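PDB 3S03: motility protein B from Helicobacter pylori, which probably forms, with MotA, the stator of the flagellar motor and may fasten it to the cell wall through this periplasmic, OmpA-like domain. Local coordinates for residues Ser25-Pro30 with Ile139-Asp144; Ile67-Phe72 with Asn135-Phe140. All coordinates share one frame; numbering follows the deposited sequence.

In the fold
From the N terminus the chain runs through strand 18-21 into strand 24-29, makes helix 47-58, strand 66-71, helix 86-103, strand 111-115 and helix 128-134, and only then enters strand 137-142. That late strand slots between two earlier ones. Contact 2 (67-72 with 135-140) closes a loop of 62 residues on one side of it, and contact 1 (25-30 with 139-144) closes a loop of 108 residues on the other, so the smaller loop nests inside the larger. The two share Ile139 and Phe140, and their centres lie 7 Å apart. Together they join the N-terminal hairpin to the strands 66-71 and 111-115, making one mixed sheet.

Contact 1: residues Ser25-Pro30 with Ile139-Asp144; sequences SILKLP and IFFSTD
Leu27 and Ile139 sit opposite each other in antiparallel strands, side chains side by side and pointing the same way, with Leu27 CB 3.7 Å from Ile139 CB. Two reciprocal backbone bonds join this pair: Leu27 N reaches Ile139 O at 2.8 Å, and Ile139 N returns to Leu27 O at 2.9 Å. At the next hydrogen-bonded pair, Phe141 N gives a nearly straight bond (171°) to Ser25 O, which lies in the plane of the Phe141 ring at its edge. With CG beside its backbone N (chi1 -58°), the ring leans back along the strand and presents its CE2 edge to Leu27 CB, 3.9 Å away. Branched aliphatics and a flat ring suit this face because they offer apolar surface to helix 47-58.

Between the two segments the Ile26-Phe140 side is the looser one, with a single apolar contact: CG1 of Ile26 meets the ring edge of Phe140 at CD1, 3.8 Å away. Ile21 and Arg70 add to it from neighbouring strands. Lys28, on the same side, turns from the partner strand and forms a salt bridge with Glu19, as befits a long charged chain near solvent.

This antiparallel pair lies inside the mixed sheet of the OmpA-like domain, flanked by strand 18-21 beside 24-29 and strand 66-71 beside 137-142. Helix 47-58 covers Leu27, Leu29 and Phe141, while Leu155 of the second subunit packs on Ser25 and Phe141.

Contact 2: residues Ile67-Phe72 with Asn135-Phe140; sequences INVRGF and NRVEIF
Phe72 and Arg136 meet face to face: the guanidinium lies flat on the ring, planes 18° apart. Arg136 CZ stands 3.8 Å from the centroid of the Phe72 ring, a cation-pi contact. Beyond CG the arginine chain is extended as far as NE, which carries the flat group across the ring. In the guanidinium plane, Arg136 NE makes a salt bridge with Glu138 OE2 at 2.7 Å, fixing the group's rotation, while Asn120 O and Lys133 O take its other nitrogens. An arginine suits this buried spot because the aromatic face, the carboxylate and the carbonyls probably offset its charge. The other oxygen, Glu138 OE1, approaches the same ring obliquely, 3.4 Å from Phe72 CZ.

A second stack forms further along the same face. Arg70 bends at chi3 and lays its guanidinium almost parallel to the Phe140 ring, planes 5° apart. The centres of the two groups are separated by 4.3 Å, with Phe140 CB over the middle of the guanidinium. Asn68 OD1 steadies it from the edge, accepting from both NE and NH2 of Arg70; the bond from NE is 3.1 Å long.

On the opposite face Val69 packs apolar branches against Val137 and Ile139, its CG1 3.7 Å from Val137 CG1. Short backbone bonds pair Asn68 with Phe140 and Arg70 with Glu138. The arginine-phenylalanine stacks are this protein's own detail; the topology, a mixed sheet with helices 47-58 and 86-103 on its apolar face and central strand 137-142 antiparallel to 66-71, is that of the alpha/beta sandwich of OmpA-like domains.

Contact 1: residues Ser25-Pro30 with Ile139-Asp144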
loop_
_atom_site.group_PDB
_atom_site.type_symbol
_atom_site.label_atom_id
_atom_site.label_comp_id
_atom_site.label_asym_id
_atom_site.label_seq_id
_atom_site.Cartn_x
_atom_site.Cartn_y
_atom_site.Cartn_z
ATOM N N SER A 25 5.597 8.602 -0.293
ATOM C CA SER A 25 6.522 9.379 -1.108
ATOM C C SER A 25 7.642 9.800 -0.186
ATOM O O SER A 25 7.399 10.113 0.978
ATOM C CB SER A 25 5.840 10.638 -1.669
ATOM O OG SER A 25 4.889 10.317 -2.677
ATOM N N ILE A 26 8.860 9.812 -0.706
ATOM C CA ILE A 26 9.996 10.244 0.083
ATOM C C ILE A 26 10.626 11.477 -0.539
ATOM O O ILE A 26 10.964 11.487 -1.729
ATOM C CB ILE A 26 11.081 9.156 0.179
ATOM C CG1 ILE A 26 10.522 7.884 0.790
ATOM C CG2 ILE A 26 12.233 9.620 1.032
ATOM C CD1 ILE A 26 11.427 6.663 0.559
ATOM N N LEU A 27 10.812 12.503 0.291
ATOM C CA LEU A 27 11.509 13.710 -0.116
ATOM C C LEU A 27 12.890 13.733 0.539
ATOM O O LEU A 27 13.008 13.999 1.743
ATOM C CB LEU A 27 10.695 14.947 0.286
ATOM C CG LEU A 27 11.208 16.286 -0.256
ATOM C CD1 LEU A 27 11.298 16.265 -1.785
ATOM C CD2 LEU A 27 10.377 17.451 0.236
ATOM N N LYS A 28 13.928 13.475 -0.255
ATOM C CA LYS A 28 15.298 13.423 0.260
ATOM C C LYS A 28 16.064 14.740 0.120
ATOM O O LYS A 28 16.290 15.225 -0.995
ATOM C CB LYS A 28 16.072 12.303 -0.423
ATOM C CG LYS A 28 15.404 10.952 -0.329
ATOM C CD LYS A 28 16.249 9.911 -0.995
ATOM C CE LYS A 28 15.733 8.497 -0.727
ATOM N NZ LYS A 28 16.368 7.533 -1.679
ATOM N N LEU A 29 16.483 15.296 1.260
ATOM C CA LEU A 29 17.207 16.553 1.305
ATOM C C LEU A 29 18.539 16.364 2.041
ATOM O O LEU A 29 18.535 15.998 3.221
ATOM C CB LEU A 29 16.353 17.621 2.015
ATOM C CG LEU A 29 14.824 17.532 1.875
ATOM C CD1 LEU A 29 14.117 18.355 2.941
ATOM C CD2 LEU A 29 14.375 17.935 0.464
ATOM N N PRO A 30 19.684 16.619 1.361
ATOM C CA PRO A 30 21.016 16.469 1.995
ATOM C C PRO A 30 21.185 17.417 3.172
ATOM O O PRO A 30 20.339 18.280 3.396
ATOM C CB PRO A 30 22.004 16.823 0.862
ATOM C CG PRO A 30 21.237 16.564 -0.397
ATOM C CD PRO A 30 19.808 16.971 -0.068
ATOM N N ILE A 139 11.744 13.553 4.266
ATOM C CA ILE A 139 10.354 13.884 4.551
ATOM C C ILE A 139 9.539 12.788 3.915
ATOM O O ILE A 139 9.374 12.785 2.703
ATOM C CB ILE A 139 9.946 15.214 3.869
ATOM C CG1 ILE A 139 10.924 16.338 4.226
ATOM C CG2 ILE A 139 8.505 15.579 4.196
ATOM C CD1 ILE A 139 10.690 16.968 5.558
ATOM N N PHE A 140 9.054 11.850 4.721
ATOM C CA PHE A 140 8.193 10.784 4.197
ATOM C C PHE A 140 6.726 11.205 4.336
ATOM O O PHE A 140 6.325 11.683 5.400
ATOM C CB PHE A 140 8.440 9.475 4.950
ATOM C CG PHE A 140 7.537 8.335 4.519
ATOM C CD1 PHE A 140 7.885 7.527 3.441
ATOM C CD2 PHE A 140 6.355 8.063 5.200
ATOM C CE1 PHE A 140 7.065 6.480 3.039
ATOM C CE2 PHE A 140 5.548 7.026 4.810
ATOM C CZ PHE A 140 5.896 6.240 3.716
ATOM N N PHE A 141 5.953 11.023 3.261
ATOM C CA PHE A 141 4.522 11.347 3.214
ATOM C C PHE A 141 3.745 10.059 3.111
ATOM O O PHE A 141 4.239 9.104 2.514
ATOM C CB PHE A 141 4.198 12.180 1.973
ATOM C CG PHE A 141 4.963 13.483 1.872
ATOM C CD1 PHE A 141 4.337 14.686 2.148
ATOM C CD2 PHE A 141 6.301 13.506 1.459
ATOM C CE1 PHE A 141 5.020 15.895 2.034
ATOM C CE2 PHE A 141 6.996 14.712 1.340
ATOM C CZ PHE A 141 6.355 15.914 1.632
ATOM N N SER A 142 2.534 10.021 3.664
ATOM C CA SER A 142 1.681 8.825 3.617
ATOM C C SER A 142 0.318 9.048 4.291
ATOM O O SER A 142 -0.113 10.185 4.493
ATOM C CB SER A 142 2.389 7.643 4.281
ATOM O OG SER A 142 2.390 7.791 5.684
ATOM N N THR A 143 -0.354 7.961 4.644
ATOM C CA THR A 143 -1.673 8.033 5.273
ATOM C C THR A 143 -1.829 6.785 6.131
ATOM O O THR A 143 -0.962 5.922 6.113
ATOM C CB THR A 143 -2.845 8.114 4.227
ATOM O OG1 THR A 143 -3.358 6.800 3.959
ATOM C CG2 THR A 143 -2.388 8.739 2.913
ATOM N N ASP A 144 -2.917 6.672 6.876
ATOM C CA ASP A 144 -3.104 5.477 7.704
ATOM C C ASP A 144 -4.240 4.567 7.246
ATOM O O ASP A 144 -5.065 4.139 8.060
ATOM C CB ASP A 144 -3.257 5.846 9.179
ATOM C CG ASP A 144 -1.964 6.367 9.784
ATOM O OD1 ASP A 144 -2.018 6.802 10.958
ATOM O OD2 ASP A 144 -0.907 6.359 9.092
#

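Contact 2: residues Ile67-Phe72 with Asn135-Phe140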
loop_
_atom_site.group_PDB
_atom_site.type_symbol
_atom_site.label_atom_id
_atom_site.label_comp_id
_atom_site.label_asym_id
_atom_site.label_seq_id
_atom_site.Cartn_x
_atom_site.Cartn_y
_atom_site.Cartn_z
ATOM N N ILE A 67 2.762 13.343 7.512
ATOM C CA ILE A 67 4.072 13.757 7.085
ATOM C C ILE A 67 5.010 13.490 8.224
ATOM O O ILE A 67 4.887 14.066 9.288
ATOM C CB ILE A 67 4.131 15.273 6.711
ATOM C CG1 ILE A 67 3.235 15.587 5.513
ATOM C CG2 ILE A 67 5.554 15.662 6.352
ATOM C CD1 ILE A 67 1.801 15.836 5.863
ATOM N N ASN A 68 5.946 12.592 7.993
ATOM C CA ASN A 68 6.899 12.197 9.019
ATOM C C ASN A 68 8.278 12.660 8.566
ATOM O O ASN A 68 8.689 12.387 7.410
ATOM C CB ASN A 68 6.860 10.673 9.222
ATOM C CG ASN A 68 7.994 10.155 10.118
ATOM O OD1 ASN A 68 8.589 9.092 9.857
ATOM N ND2 ASN A 68 8.289 10.890 11.173
ATOM N N VAL A 69 8.966 13.361 9.472
ATOM C CA VAL A 69 10.286 13.921 9.210
ATOM C C VAL A 69 11.324 13.057 9.889
ATOM O O VAL A 69 11.472 13.087 11.109
ATOM C CB VAL A 69 10.433 15.377 9.718
ATOM C CG1 VAL A 69 11.783 15.906 9.361
ATOM C CG2 VAL A 69 9.334 16.299 9.129
ATOM N N ARG A 70 12.063 12.303 9.089
ATOM C CA ARG A 70 13.068 11.396 9.602
ATOM C C ARG A 70 14.484 11.935 9.359
ATOM O O ARG A 70 14.782 12.447 8.294
ATOM C CB ARG A 70 12.863 10.043 8.932
ATOM C CG ARG A 70 12.123 10.160 7.599
ATOM C CD ARG A 70 11.745 8.803 6.986
ATOM N NE ARG A 70 10.531 8.233 7.565
ATOM C CZ ARG A 70 9.902 7.159 7.087
ATOM N NH1 ARG A 70 10.355 6.529 6.008
ATOM N NH2 ARG A 70 8.807 6.714 7.688
ATOM N N GLY A 71 15.347 11.819 10.359
ATOM C CA GLY A 71 16.698 12.331 10.273
ATOM C C GLY A 71 17.643 11.165 10.325
ATOM O O GLY A 71 17.332 10.151 10.937
ATOM N N PHE A 72 18.796 11.313 9.670
ATOM C CA PHE A 72 19.832 10.266 9.578
ATOM C C PHE A 72 21.160 10.940 9.819
ATOM O O PHE A 72 21.250 12.142 9.659
ATOM C CB PHE A 72 19.844 9.656 8.167
ATOM C CG PHE A 72 18.526 9.090 7.759
ATOM C CD1 PHE A 72 18.290 7.723 7.838
ATOM C CD2 PHE A 72 17.493 9.926 7.328
ATOM C CE1 PHE A 72 17.057 7.181 7.499
ATOM C CE2 PHE A 72 16.259 9.386 6.971
ATOM C CZ PHE A 72 16.056 7.991 7.057
ATOM N N ASN A 135 23.579 12.039 5.873
ATOM C CA ASN A 135 23.194 12.949 6.963
ATOM C C ASN A 135 21.979 13.772 6.517
ATOM O O ASN A 135 21.652 14.824 7.084
ATOM C CB ASN A 135 24.369 13.867 7.312
ATOM C CG ASN A 135 25.646 13.087 7.644
ATOM O OD1 ASN A 135 25.796 12.582 8.750
ATOM N ND2 ASN A 135 26.564 12.987 6.683
ATOM N N ARG A 136 21.314 13.260 5.489
ATOM C CA ARG A 136 20.118 13.852 4.923
ATOM C C ARG A 136 18.952 13.874 5.899
ATOM O O ARG A 136 18.903 13.116 6.886
ATOM C CB ARG A 136 19.672 13.031 3.704
ATOM C CG ARG A 136 18.923 11.728 4.074
ATOM C CD ARG A 136 18.944 10.716 2.947
ATOM N NE ARG A 136 18.456 9.388 3.336
ATOM C CZ ARG A 136 19.137 8.503 4.074
ATOM N NH1 ARG A 136 20.349 8.797 4.566
ATOM N NH2 ARG A 136 18.595 7.310 4.336
ATOM N N VAL A 137 18.003 14.737 5.605
ATOM C CA VAL A 137 16.724 14.645 6.253
ATOM C C VAL A 137 15.804 14.035 5.189
ATOM O O VAL A 137 15.938 14.304 3.984
ATOM C CB VAL A 137 16.183 16.031 6.776
ATOM C CG1 VAL A 137 14.718 15.933 7.119
ATOM C CG2 VAL A 137 16.956 16.502 8.042
ATOM N N GLU A 138 14.895 13.183 5.630
ATOM C CA GLU A 138 13.920 12.593 4.735
ATOM C C GLU A 138 12.504 12.982 5.175
ATOM O O GLU A 138 12.109 12.772 6.325
ATOM C CB GLU A 138 14.075 11.069 4.722
ATOM C CG GLU A 138 14.738 10.509 3.452
ATOM C CD GLU A 138 14.967 8.999 3.522
ATOM O OE1 GLU A 138 14.216 8.303 4.268
ATOM O OE2 GLU A 138 15.903 8.513 2.841
ATOM N N ILE A 139 11.744 13.553 4.266
ATOM C CA ILE A 139 10.354 13.884 4.551
ATOM C C ILE A 139 9.539 12.788 3.915
ATOM O O ILE A 139 9.374 12.785 2.703
ATOM C CB ILE A 139 9.946 15.214 3.869
ATOM C CG1 ILE A 139 10.924 16.338 4.226
ATOM C CG2 ILE A 139 8.505 15.579 4.196
ATOM C CD1 ILE A 139 10.690 16.968 5.558
ATOM N N PHE A 140 9.054 11.850 4.721
ATOM C CA PHE A 140 8.193 10.784 4.197
ATOM C C PHE A 140 6.726 11.205 4.336
ATOM O O PHE A 140 6.325 11.683 5.400
ATOM C CB PHE A 140 8.440 9.475 4.950
ATOM C CG PHE A 140 7.537 8.335 4.519
ATOM C CD1 PHE A 140 7.885 7.527 3.441
ATOM C CD2 PHE A 140 6.355 8.063 5.200
ATOM C CE1 PHE A 140 7.065 6.480 3.039
ATOM C CE2 PHE A 140 5.548 7.026 4.810
ATOM C CZ PHE A 140 5.896 6.240 3.716
#